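PDB 2OKM: collagen adhesin from Enterococcus faecalis, which is a cell-wall-anchored surface adhesin that probably binds collagen, this chain being its N2 region, the collagen-binding subdomain. Local coordinates for residues R2-F7 against V26-S31; D32-I37 against N127-N132; F56-D61 against R98-I103; Y77-F82 against R91-K96. All coordinates share one frame; numbering follows the deposited sequence.

How the contacts relate
From the N terminus, contact 1 closes first: residues 2-7 meet 26-31 at the open end of the hairpin of strands 7-12 and 19-26. Contact 2 then opens at 32-37 and closes only at 127-132, and the long loop between holds the other two. Contact 3 (56-61 with 98-103) lies inside it, and contact 4 (77-82 with 91-96), a beta hairpin, lies inside contact 3, so three contacts nest while contact 1 stands in series before them. Contacts 1 and 3 join strands of one antiparallel sheet, contacts 2 and 4 reach the other, and Phe6, Phe92 and Phe102 pack between neighbouring contacts.

Contact 1: R2-F7 against V26-S31; sequences RDYPFF and VNLNKS. With SO4 (sulfate ion), chain B.
The open end of the antiparallel hairpin formed by strands 7-12 and 19-26 lies here, with Phe7 and Val26 facing each other as a non-hydrogen-bonded pair before both chains run into loops. Val26 CG2 meets the edge of the Phe7 ring in its plane, 3.7 Å from CD2, as suits two buried apolar residues. Next, Asn27 N donates to Phe6 O at 2.7 Å. Beyond that point a side chain takes over from strand pairing. Asn29 ND2 donates to Arg2 O at 2.8 Å, while its OD1 receives Tyr4 N on a lone pair at 2.8 Å, so one amide, with a donor and an acceptor, serves both backbone groups. A water accepts from Asn29 N and reaches Pro5 O.

Leu28 lays CD2 over the centre of the Tyr4 ring, a CH-pi contact of 3.9 Å to the centroid. Phe6 CG stands opposite its own N (chi1 -180°), which swings the ring over Asn27, where CE1 comes within 3.5 Å of OD1. Asn27 begins a type I turn with a positive phi (51°), a backbone shape asparagine tolerates well. Its amide grips Ser31 twice, OD1 taking Ser31 N at 2.8 Å and ND2 donating to Ser31 O. On the loop's outer side, Phe6 N donates to O4 of a sulfate, probably from the crystallisation liquor.

Around this hairpin end, Phe6 stacks on Tyr128 and touches Ile37, Phe7 meets Tyr124 edge-to-face, and Val26 bonds through its backbone to Phe102 of strand 101-110.

Contact 2: D32-I37 against N127-N132; sequences DVTEDI and NYQLNN
Asp32 meets Leu130 through its backbone, O lying 3.5 Å from Leu130 CD2, while its carboxylate is held elsewhere by a salt bridge from OD2 to Arg98 NE. Val33 CG1 approaches Leu130 CD2 at 4.1 Å, a small apolar contact fitting its buried place. Thr34 N then gives the main bond, to Gln129 O at 2.9 Å and almost straight (172°). A water donates to Leu130 O and bonds weakly to Thr34 OG1.

Glu35 has CG folded between its own N and carbonyl carbon (chi1 56°), which lays the chain across Gln129 at about a right angle, CG 3.4 Å from Gln129 CB. OE1 there receives a weak bond from Gln129 NE2 at 3.0 Å. Between the two backbones a water accepts from Gln129 N and donates to Glu35 O, bridging them where they part. Asp36 turns away, its carboxylate taken by Arg91 NH1 and Arg94 N. Last, Ile37 CA sits 3.6 Å from Asn127 O in a CA-H...O contact.

Here the loop enters strand 37-43, which runs between strands 87-92 and 119-128: Ile37 bonds through its backbone to Phe92, and Asn127 to Ser38.

Contact 3: F56-D61 against R98-I103; sequences FDIVND and RFTSFI
Asp57 and Ile103 share two backbone bonds across neighbouring antiparallel strands, whose axes run at 161°. Asp57 N donates to Ile103 O at 2.9 Å, and Ile103 N returns the bond to Asp57 O at 2.9 Å. Two residues on, Val59 N donates to Ser101 O at 3.0 Å and Ser101 N to Val59 O at 2.9 Å, completing a second hydrogen-bonded pair. A water gives Asp57 O a second bond and also bonds to Ser101 OG, a hydroxyl small enough to sit beside Val59.

Where the strands give way to loops, side chains carry the polar pairing. Thr100 OG1 bonds to Arg98 O at 3.0 Å and receives a weak, long bond from Asn60 ND2 at 3.5 Å. The Asn60 amide oxygen accepts from Lys62 N and Glu63 N, the first closing an Asx turn. Another water accepts from Asp61 N and donates to Phe99 O.

Between the bonded pairs, Ile58 and Phe102 face each other. Ile58 CG2, anti to the backbone N, lies 3.7 Å from Phe102 CE1 and presses tightly on Thr100 CG2 at 3.4 Å. Asp57 and Ile103 lie side by side on the other face.

The chemistry thus divides: backbone bonds fix the register, the face of Ile58 and Phe102 is apolar, and on the other a water joins Ser101 OG to Asp57 O while the Asp57 carboxylate has a long, weak ion pair with Arg105.

Contact 4: Y77-F82 against R91-K96; sequences YGKIDF and RFYRDK
Gly78 CA lies over one face of the Tyr93 ring, 3.6 Å from its centroid, in a CH-pi contact that a bare glycine permits. Gly78 CA also comes 3.1 Å from Arg91 O, where a CB would collide, and its backbone angles (phi 168°, psi -158°) also demand glycine. The second first-shell contact is Lys96 on Tyr77: Lys96 CG is anti to the carbonyl carbon, and the chain extended beyond it crosses the ring at about a right angle with CD over one face, 3.9 Å from the centroid. Lys96 NZ lies farther out over that face, at 4.9 Å from the centroid, in a cation-pi interaction.

Backbone bonds join the two strands. Lys79 and Arg91 form a hydrogen-bonded pair, with Lys79 N to Arg91 O at 3.0 Å and Arg91 N to Lys79 O at 2.9 Å. Tyr93 N donates to Tyr77 O at 2.8 Å. Tyr93 CG, anti to the carbonyl carbon (chi1 -58°), brings the ring over Gly78 and OH near Lys79 CB. A water donates to both Tyr77 O and Tyr93 O, filling the corner where the chains diverge.

Farther out, Lys96 NZ is anchored by Gln75 O, and Tyr77 OH bonds to Lys65 NZ.

The hairpin of strands 78-82 and 87-92 forms one margin of the five-stranded sheet. Phe92 meets Phe72 and Phe102 with its ring and touches the side chain of Ile39 in strand 37-43, while helix 94-97 carries the chain on to strand 101-110.

Contact 1: R2-F7 against V26-S31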
# COMPACT_ATOMS: atom_id res chain seq x y z
N ARG A 2 -6.74 18.04 4.89
CA ARG A 2 -5.38 17.82 5.35
C ARG A 2 -4.39 17.58 4.21
O ARG A 2 -4.72 16.95 3.20
CB ARG A 2 -5.34 16.66 6.35
CG ARG A 2 -6.09 16.96 7.63
CD ARG A 2 -5.99 15.84 8.65
NE ARG A 2 -6.65 16.20 9.90
CZ ARG A 2 -7.85 15.76 10.28
NH1 ARG A 2 -8.53 14.92 9.50
NH2 ARG A 2 -8.37 16.17 11.43
N ASP A 3 -3.18 18.09 4.39
CA ASP A 3 -2.10 17.99 3.42
C ASP A 3 -1.27 16.74 3.70
O ASP A 3 -0.47 16.71 4.63
CB ASP A 3 -1.24 19.26 3.52
CG ASP A 3 0.01 19.20 2.67
OD1 ASP A 3 0.16 18.29 1.84
OD2 ASP A 3 0.85 20.11 2.83
N TYR A 4 -1.49 15.70 2.91
CA TYR A 4 -0.77 14.43 3.08
C TYR A 4 0.30 14.27 2.01
O TYR A 4 0.27 14.92 0.97
CB TYR A 4 -1.74 13.25 2.95
CG TYR A 4 -2.80 13.15 4.01
CD1 TYR A 4 -2.48 12.68 5.29
CD2 TYR A 4 -4.12 13.50 3.75
CE1 TYR A 4 -3.46 12.57 6.28
CE2 TYR A 4 -5.11 13.39 4.72
CZ TYR A 4 -4.77 12.93 5.98
OH TYR A 4 -5.74 12.81 6.95
N PRO A 5 1.30 13.40 2.27
CA PRO A 5 2.31 13.23 1.22
C PRO A 5 1.60 12.44 0.11
O PRO A 5 0.52 11.91 0.34
CB PRO A 5 3.39 12.40 1.91
CG PRO A 5 2.64 11.64 2.96
CD PRO A 5 1.66 12.66 3.49
N PHE A 6 2.19 12.39 -1.07
CA PHE A 6 1.57 11.63 -2.15
C PHE A 6 1.46 10.18 -1.71
O PHE A 6 0.51 9.48 -2.07
CB PHE A 6 2.41 11.70 -3.43
CG PHE A 6 1.80 10.94 -4.56
CD1 PHE A 6 0.73 11.47 -5.28
CD2 PHE A 6 2.24 9.66 -4.87
CE1 PHE A 6 0.11 10.74 -6.29
CE2 PHE A 6 1.63 8.91 -5.88
CZ PHE A 6 0.56 9.46 -6.59
N PHE A 7 2.44 9.72 -0.95
CA PHE A 7 2.42 8.35 -0.47
C PHE A 7 3.08 8.17 0.88
O PHE A 7 4.13 8.75 1.18
CB PHE A 7 3.10 7.40 -1.46
CG PHE A 7 3.16 5.97 -0.97
CD1 PHE A 7 4.26 5.50 -0.28
CD2 PHE A 7 2.07 5.13 -1.16
CE1 PHE A 7 4.28 4.20 0.24
CE2 PHE A 7 2.07 3.83 -0.65
CZ PHE A 7 3.18 3.36 0.05
N VAL A 26 -2.22 5.96 -0.71
CA VAL A 26 -1.89 6.51 -2.01
C VAL A 26 -2.73 7.68 -2.51
O VAL A 26 -3.95 7.57 -2.66
CB VAL A 26 -1.96 5.38 -3.07
CG1 VAL A 26 -1.43 5.88 -4.41
CG2 VAL A 26 -1.18 4.16 -2.58
N ASN A 27 -2.05 8.80 -2.77
CA ASN A 27 -2.69 9.99 -3.32
C ASN A 27 -3.94 10.43 -2.55
O ASN A 27 -4.98 10.69 -3.15
CB ASN A 27 -3.02 9.71 -4.79
CG ASN A 27 -3.37 10.96 -5.57
OD1 ASN A 27 -2.93 12.06 -5.23
ND2 ASN A 27 -4.14 10.79 -6.63
N LEU A 28 -3.82 10.54 -1.23
CA LEU A 28 -4.97 10.95 -0.41
C LEU A 28 -5.52 12.32 -0.79
O LEU A 28 -6.70 12.59 -0.59
CB LEU A 28 -4.61 10.90 1.08
CG LEU A 28 -4.77 9.54 1.78
CD1 LEU A 28 -4.01 8.47 1.03
CD2 LEU A 28 -4.28 9.65 3.22
N ASN A 29 -4.67 13.19 -1.32
CA ASN A 29 -5.14 14.52 -1.72
C ASN A 29 -5.74 14.53 -3.11
O ASN A 29 -6.12 15.58 -3.63
CB ASN A 29 -4.02 15.55 -1.61
CG ASN A 29 -3.72 15.91 -0.17
OD1 ASN A 29 -2.76 15.41 0.41
ND2 ASN A 29 -4.55 16.76 0.42
N LYS A 30 -5.83 13.35 -3.71
CA LYS A 30 -6.43 13.19 -5.02
C LYS A 30 -5.86 14.11 -6.09
O LYS A 30 -6.60 14.83 -6.77
CB LYS A 30 -7.94 13.38 -4.91
CG LYS A 30 -8.60 12.38 -3.95
CD LYS A 30 -10.07 12.66 -3.75
CE LYS A 30 -10.37 13.12 -2.32
NZ LYS A 30 -11.16 12.12 -1.54
N SER A 31 -4.54 14.07 -6.26
CA SER A 31 -3.87 14.87 -7.28
C SER A 31 -3.97 14.12 -8.60
O SER A 31 -4.32 12.95 -8.64
CB SER A 31 -2.39 15.04 -6.93
OG SER A 31 -2.21 15.63 -5.65
S SO4 B . 5.29 14.75 -0.52
O1 SO4 B . 4.49 15.47 0.49
O2 SO4 B . 6.12 15.69 -1.29
O3 SO4 B . 6.16 13.77 0.17
O4 SO4 B . 4.39 14.03 -1.44
O HOH W 1 -1.81 13.19 -0.95

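Contact 2: D32-I37 against N127-N132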
# COMPACT_ATOMS: atom_id res chain seq x y z
N ASP A 32 -3.68 14.81 -9.70
CA ASP A 32 -3.69 14.18 -11.00
C ASP A 32 -2.34 13.46 -11.10
O ASP A 32 -1.42 13.79 -10.36
CB ASP A 32 -3.80 15.24 -12.11
CG ASP A 32 -4.14 14.65 -13.46
OD1 ASP A 32 -4.22 15.42 -14.44
OD2 ASP A 32 -4.33 13.42 -13.55
N VAL A 33 -2.24 12.47 -11.98
CA VAL A 33 -0.99 11.75 -12.19
C VAL A 33 -0.81 11.60 -13.70
O VAL A 33 -1.79 11.54 -14.43
CB VAL A 33 -1.00 10.34 -11.53
CG1 VAL A 33 -1.04 10.47 -10.02
CG2 VAL A 33 -2.18 9.54 -12.04
N THR A 34 0.44 11.56 -14.15
CA THR A 34 0.73 11.45 -15.58
C THR A 34 1.21 10.07 -16.02
O THR A 34 1.41 9.82 -17.22
CB THR A 34 1.78 12.49 -16.02
OG1 THR A 34 2.99 12.29 -15.28
CG2 THR A 34 1.26 13.89 -15.79
N GLU A 35 1.41 9.17 -15.06
CA GLU A 35 1.85 7.82 -15.36
C GLU A 35 1.35 6.89 -14.27
O GLU A 35 0.73 7.33 -13.30
CB GLU A 35 3.37 7.74 -15.43
CG GLU A 35 4.08 8.23 -14.17
CD GLU A 35 5.57 7.95 -14.19
OE1 GLU A 35 6.19 8.07 -15.28
OE2 GLU A 35 6.14 7.64 -13.13
N ASP A 36 1.59 5.59 -14.45
CA ASP A 36 1.17 4.61 -13.45
C ASP A 36 1.92 4.91 -12.16
O ASP A 36 2.93 5.61 -12.16
CB ASP A 36 1.55 3.19 -13.87
CG ASP A 36 0.85 2.73 -15.14
OD1 ASP A 36 -0.15 3.34 -15.55
OD2 ASP A 36 1.32 1.72 -15.71
N ILE A 37 1.41 4.36 -11.06
CA ILE A 37 2.05 4.50 -9.76
C ILE A 37 2.55 3.08 -9.50
O ILE A 37 1.76 2.14 -9.51
CB ILE A 37 1.04 4.86 -8.66
CG1 ILE A 37 0.36 6.19 -8.99
CG2 ILE A 37 1.76 4.95 -7.31
CD1 ILE A 37 -0.84 6.49 -8.11
N ASN A 127 7.48 4.71 -7.41
CA ASN A 127 7.74 5.56 -8.57
C ASN A 127 6.41 6.16 -9.02
O ASN A 127 5.42 5.44 -9.14
CB ASN A 127 8.33 4.74 -9.72
CG ASN A 127 9.80 4.41 -9.51
OD1 ASN A 127 10.66 5.30 -9.55
ND2 ASN A 127 10.09 3.14 -9.27
N TYR A 128 6.39 7.47 -9.25
CA TYR A 128 5.18 8.14 -9.70
C TYR A 128 5.53 9.49 -10.32
O TYR A 128 6.65 9.96 -10.19
CB TYR A 128 4.20 8.33 -8.53
CG TYR A 128 4.68 9.25 -7.43
CD1 TYR A 128 4.44 10.63 -7.49
CD2 TYR A 128 5.34 8.75 -6.31
CE1 TYR A 128 4.85 11.47 -6.46
CE2 TYR A 128 5.76 9.58 -5.28
CZ TYR A 128 5.51 10.94 -5.36
OH TYR A 128 5.90 11.77 -4.33
N GLN A 129 4.57 10.09 -11.02
CA GLN A 129 4.81 11.39 -11.65
C GLN A 129 3.54 12.23 -11.65
O GLN A 129 2.48 11.78 -12.07
CB GLN A 129 5.31 11.20 -13.08
CG GLN A 129 5.72 12.50 -13.77
CD GLN A 129 6.44 12.29 -15.09
OE1 GLN A 129 6.85 13.24 -15.74
NE2 GLN A 129 6.60 11.03 -15.48
N LEU A 130 3.67 13.47 -11.17
CA LEU A 130 2.55 14.39 -11.11
C LEU A 130 2.57 15.37 -12.28
O LEU A 130 3.54 15.42 -13.04
CB LEU A 130 2.57 15.17 -9.80
CG LEU A 130 2.66 14.33 -8.52
CD1 LEU A 130 2.59 15.25 -7.31
CD2 LEU A 130 1.52 13.32 -8.48
N ASN A 131 1.51 16.16 -12.40
CA ASN A 131 1.39 17.15 -13.46
C ASN A 131 2.47 18.22 -13.39
O ASN A 131 2.85 18.68 -12.31
CB ASN A 131 0.02 17.82 -13.41
CG ASN A 131 -0.98 17.20 -14.36
OD1 ASN A 131 -2.17 17.49 -14.30
ND2 ASN A 131 -0.48 16.35 -15.26
N ASN A 132 2.96 18.61 -14.57
CA ASN A 132 3.99 19.64 -14.67
C ASN A 132 5.18 19.34 -13.76
O ASN A 132 5.80 20.25 -13.22
CB ASN A 132 3.40 21.01 -14.34
O HOH W 2 4.15 15.37 -15.72
O HOH W 3 2.27 8.22 -11.25

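Contact 3: F56-D61 against R98-I103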
# COMPACT_ATOMS: atom_id res chain seq x y z
N PHE A 56 -9.07 -2.68 -1.02
CA PHE A 56 -8.78 -1.35 -1.54
C PHE A 56 -9.92 -0.37 -1.29
O PHE A 56 -11.05 -0.58 -1.72
CB PHE A 56 -8.49 -1.44 -3.05
CG PHE A 56 -7.28 -2.26 -3.39
CD1 PHE A 56 -7.33 -3.65 -3.31
CD2 PHE A 56 -6.09 -1.65 -3.77
CE1 PHE A 56 -6.20 -4.42 -3.61
CE2 PHE A 56 -4.96 -2.41 -4.08
CZ PHE A 56 -5.01 -3.80 -3.99
N ASP A 57 -9.58 0.71 -0.59
CA ASP A 57 -10.49 1.80 -0.22
C ASP A 57 -10.22 2.89 -1.26
O ASP A 57 -9.26 3.65 -1.13
CB ASP A 57 -10.10 2.27 1.19
CG ASP A 57 -10.96 3.39 1.72
OD1 ASP A 57 -11.76 3.96 0.95
OD2 ASP A 57 -10.82 3.69 2.92
N ILE A 58 -11.06 2.94 -2.29
CA ILE A 58 -10.89 3.86 -3.41
C ILE A 58 -11.87 5.02 -3.40
O ILE A 58 -13.09 4.82 -3.38
CB ILE A 58 -11.02 3.09 -4.74
CG1 ILE A 58 -10.20 1.80 -4.66
CG2 ILE A 58 -10.55 3.95 -5.90
CD1 ILE A 58 -10.29 0.94 -5.90
N VAL A 59 -11.34 6.24 -3.43
CA VAL A 59 -12.20 7.42 -3.37
C VAL A 59 -11.87 8.56 -4.34
O VAL A 59 -10.71 8.92 -4.51
CB VAL A 59 -12.17 8.03 -1.94
CG1 VAL A 59 -13.09 9.24 -1.85
CG2 VAL A 59 -12.56 6.98 -0.91
N ASN A 60 -12.90 9.09 -4.98
CA ASN A 60 -12.74 10.25 -5.84
C ASN A 60 -14.03 11.07 -5.69
O ASN A 60 -14.92 10.68 -4.92
CB ASN A 60 -12.46 9.88 -7.31
CG ASN A 60 -13.52 9.00 -7.92
OD1 ASN A 60 -14.71 9.20 -7.71
ND2 ASN A 60 -13.09 8.03 -8.72
N ASP A 61 -14.13 12.19 -6.40
CA ASP A 61 -15.32 13.04 -6.27
C ASP A 61 -16.58 12.46 -6.91
O ASP A 61 -17.62 13.11 -6.93
CB ASP A 61 -15.04 14.44 -6.83
CG ASP A 61 -14.65 14.44 -8.30
OD1 ASP A 61 -14.77 13.38 -8.96
OD2 ASP A 61 -14.23 15.50 -8.80
N ARG A 98 -6.02 8.91 -11.56
CA ARG A 98 -6.13 10.36 -11.65
C ARG A 98 -7.19 10.88 -10.68
O ARG A 98 -8.33 10.43 -10.71
CB ARG A 98 -6.51 10.79 -13.07
CG ARG A 98 -5.53 10.36 -14.14
CD ARG A 98 -5.94 10.92 -15.50
NE ARG A 98 -5.80 12.37 -15.56
CZ ARG A 98 -6.19 13.12 -16.58
NH1 ARG A 98 -6.75 12.55 -17.65
NH2 ARG A 98 -6.02 14.44 -16.54
N PHE A 99 -6.80 11.83 -9.83
CA PHE A 99 -7.70 12.44 -8.86
C PHE A 99 -8.39 11.43 -7.96
O PHE A 99 -9.50 11.66 -7.46
CB PHE A 99 -8.77 13.27 -9.59
CG PHE A 99 -8.21 14.21 -10.62
CD1 PHE A 99 -8.35 13.94 -11.98
CD2 PHE A 99 -7.51 15.35 -10.24
CE1 PHE A 99 -7.81 14.79 -12.94
CE2 PHE A 99 -6.97 16.21 -11.19
CZ PHE A 99 -7.12 15.93 -12.54
N THR A 100 -7.72 10.30 -7.72
CA THR A 100 -8.29 9.24 -6.92
C THR A 100 -7.33 8.74 -5.85
O THR A 100 -6.14 8.53 -6.12
CB THR A 100 -8.71 8.06 -7.83
OG1 THR A 100 -9.65 8.54 -8.81
CG2 THR A 100 -9.36 6.95 -7.03
N SER A 101 -7.84 8.54 -4.63
CA SER A 101 -7.00 8.05 -3.55
C SER A 101 -7.26 6.57 -3.30
O SER A 101 -8.36 6.07 -3.54
CB SER A 101 -7.27 8.84 -2.26
OG SER A 101 -8.60 8.64 -1.81
N PHE A 102 -6.23 5.88 -2.83
CA PHE A 102 -6.33 4.46 -2.53
C PHE A 102 -5.73 4.18 -1.16
O PHE A 102 -4.59 4.57 -0.89
CB PHE A 102 -5.52 3.61 -3.52
CG PHE A 102 -5.92 3.79 -4.96
CD1 PHE A 102 -6.74 2.86 -5.59
CD2 PHE A 102 -5.45 4.88 -5.70
CE1 PHE A 102 -7.09 3.01 -6.94
CE2 PHE A 102 -5.79 5.04 -7.04
CZ PHE A 102 -6.61 4.10 -7.66
N ILE A 103 -6.48 3.52 -0.28
CA ILE A 103 -5.91 3.12 0.99
C ILE A 103 -5.94 1.60 0.88
O ILE A 103 -7.01 0.98 0.82
CB ILE A 103 -6.73 3.58 2.20
CG1 ILE A 103 -6.59 5.10 2.34
CG2 ILE A 103 -6.20 2.90 3.47
CD1 ILE A 103 -7.41 5.70 3.47
O HOH W 4 -8.93 6.37 -0.23
O HOH W 5 -11.71 13.27 -7.70

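Contact 4: Y77-F82 against R91-K96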
# COMPACT_ATOMS: atom_id res chain seq x y z
N TYR A 77 -7.98 -1.25 -12.30
CA TYR A 77 -7.31 -0.27 -11.46
C TYR A 77 -5.81 -0.51 -11.40
O TYR A 77 -5.03 0.42 -11.20
CB TYR A 77 -7.84 -0.30 -10.02
CG TYR A 77 -9.17 0.38 -9.82
CD1 TYR A 77 -10.35 -0.36 -9.77
CD2 TYR A 77 -9.25 1.76 -9.67
CE1 TYR A 77 -11.58 0.25 -9.56
CE2 TYR A 77 -10.48 2.39 -9.46
CZ TYR A 77 -11.64 1.63 -9.40
OH TYR A 77 -12.85 2.23 -9.17
N GLY A 78 -5.40 -1.77 -11.54
CA GLY A 78 -3.98 -2.06 -11.47
C GLY A 78 -3.70 -3.54 -11.37
O GLY A 78 -4.53 -4.37 -11.72
N LYS A 79 -2.52 -3.87 -10.85
CA LYS A 79 -2.12 -5.26 -10.75
C LYS A 79 -1.10 -5.47 -9.63
O LYS A 79 -0.29 -4.58 -9.35
CB LYS A 79 -1.51 -5.68 -12.09
CG LYS A 79 -1.17 -7.15 -12.23
CD LYS A 79 -0.80 -7.46 -13.67
CE LYS A 79 -0.73 -8.95 -13.93
NZ LYS A 79 -0.64 -9.25 -15.39
N ILE A 80 -1.15 -6.63 -9.00
CA ILE A 80 -0.19 -6.94 -7.94
C ILE A 80 0.60 -8.15 -8.41
O ILE A 80 0.12 -8.95 -9.21
CB ILE A 80 -0.89 -7.28 -6.60
CG1 ILE A 80 0.12 -7.20 -5.46
CG2 ILE A 80 -1.49 -8.69 -6.64
CD1 ILE A 80 -0.52 -7.19 -4.08
N ASP A 81 1.83 -8.27 -7.92
CA ASP A 81 2.68 -9.39 -8.26
C ASP A 81 3.43 -9.78 -7.00
O ASP A 81 4.27 -9.02 -6.51
CB ASP A 81 3.68 -9.01 -9.36
CG ASP A 81 4.57 -10.18 -9.78
OD1 ASP A 81 5.45 -9.98 -10.65
OD2 ASP A 81 4.39 -11.29 -9.24
N PHE A 82 3.10 -10.94 -6.45
CA PHE A 82 3.80 -11.41 -5.26
C PHE A 82 5.07 -12.07 -5.78
O PHE A 82 5.03 -13.20 -6.27
CB PHE A 82 2.94 -12.40 -4.48
CG PHE A 82 1.67 -11.80 -3.94
CD1 PHE A 82 0.44 -12.06 -4.54
CD2 PHE A 82 1.71 -10.95 -2.84
CE1 PHE A 82 -0.73 -11.48 -4.05
CE2 PHE A 82 0.54 -10.36 -2.35
CZ PHE A 82 -0.68 -10.63 -2.95
N ARG A 91 0.99 -2.06 -8.72
CA ARG A 91 0.88 -0.96 -9.67
C ARG A 91 -0.55 -0.47 -9.81
O ARG A 91 -1.49 -1.27 -9.81
CB ARG A 91 1.39 -1.43 -11.04
CG ARG A 91 1.14 -0.45 -12.16
CD ARG A 91 1.74 -0.98 -13.45
NE ARG A 91 3.17 -1.29 -13.36
CZ ARG A 91 4.14 -0.53 -13.87
NH1 ARG A 91 3.82 0.59 -14.49
NH2 ARG A 91 5.41 -0.90 -13.78
N PHE A 92 -0.71 0.85 -9.89
CA PHE A 92 -2.01 1.49 -10.07
C PHE A 92 -1.93 2.13 -11.45
O PHE A 92 -1.05 2.96 -11.70
CB PHE A 92 -2.23 2.59 -9.03
CG PHE A 92 -2.22 2.10 -7.61
CD1 PHE A 92 -3.42 1.80 -6.96
CD2 PHE A 92 -1.02 1.93 -6.93
CE1 PHE A 92 -3.41 1.34 -5.65
CE2 PHE A 92 -1.01 1.47 -5.61
CZ PHE A 92 -2.20 1.17 -4.97
N TYR A 93 -2.83 1.75 -12.34
CA TYR A 93 -2.82 2.31 -13.69
C TYR A 93 -3.21 3.79 -13.68
O TYR A 93 -4.08 4.22 -12.93
CB TYR A 93 -3.74 1.52 -14.61
CG TYR A 93 -3.39 0.05 -14.72
CD1 TYR A 93 -2.06 -0.37 -14.78
CD2 TYR A 93 -4.39 -0.92 -14.80
CE1 TYR A 93 -1.73 -1.72 -14.91
CE2 TYR A 93 -4.07 -2.28 -14.93
CZ TYR A 93 -2.74 -2.67 -14.98
OH TYR A 93 -2.42 -4.00 -15.10
N ARG A 94 -2.54 4.55 -14.54
CA ARG A 94 -2.74 5.99 -14.66
C ARG A 94 -4.19 6.48 -14.67
O ARG A 94 -4.59 7.27 -13.81
CB ARG A 94 -2.03 6.48 -15.93
CG ARG A 94 -1.81 7.98 -16.04
CD ARG A 94 -3.08 8.75 -16.35
NE ARG A 94 -2.80 10.16 -16.65
CZ ARG A 94 -2.55 10.63 -17.87
NH1 ARG A 94 -2.54 9.82 -18.91
NH2 ARG A 94 -2.30 11.93 -18.04
N ASP A 95 -4.97 6.04 -15.65
CA ASP A 95 -6.34 6.52 -15.77
C ASP A 95 -7.22 6.53 -14.54
O ASP A 95 -7.76 7.57 -14.18
CB ASP A 95 -7.06 5.79 -16.91
CG ASP A 95 -6.83 6.44 -18.25
OD1 ASP A 95 -7.61 6.16 -19.19
OD2 ASP A 95 -5.87 7.23 -18.37
N LYS A 96 -7.37 5.38 -13.89
CA LYS A 96 -8.23 5.34 -12.71
C LYS A 96 -7.58 5.88 -11.44
O LYS A 96 -8.23 5.99 -10.40
CB LYS A 96 -8.78 3.92 -12.51
CG LYS A 96 -9.79 3.53 -13.59
CD LYS A 96 -10.60 2.29 -13.25
CE LYS A 96 -11.63 2.01 -14.34
NZ LYS A 96 -12.57 0.91 -14.01
O HOH W 6 -5.72 3.11 -10.89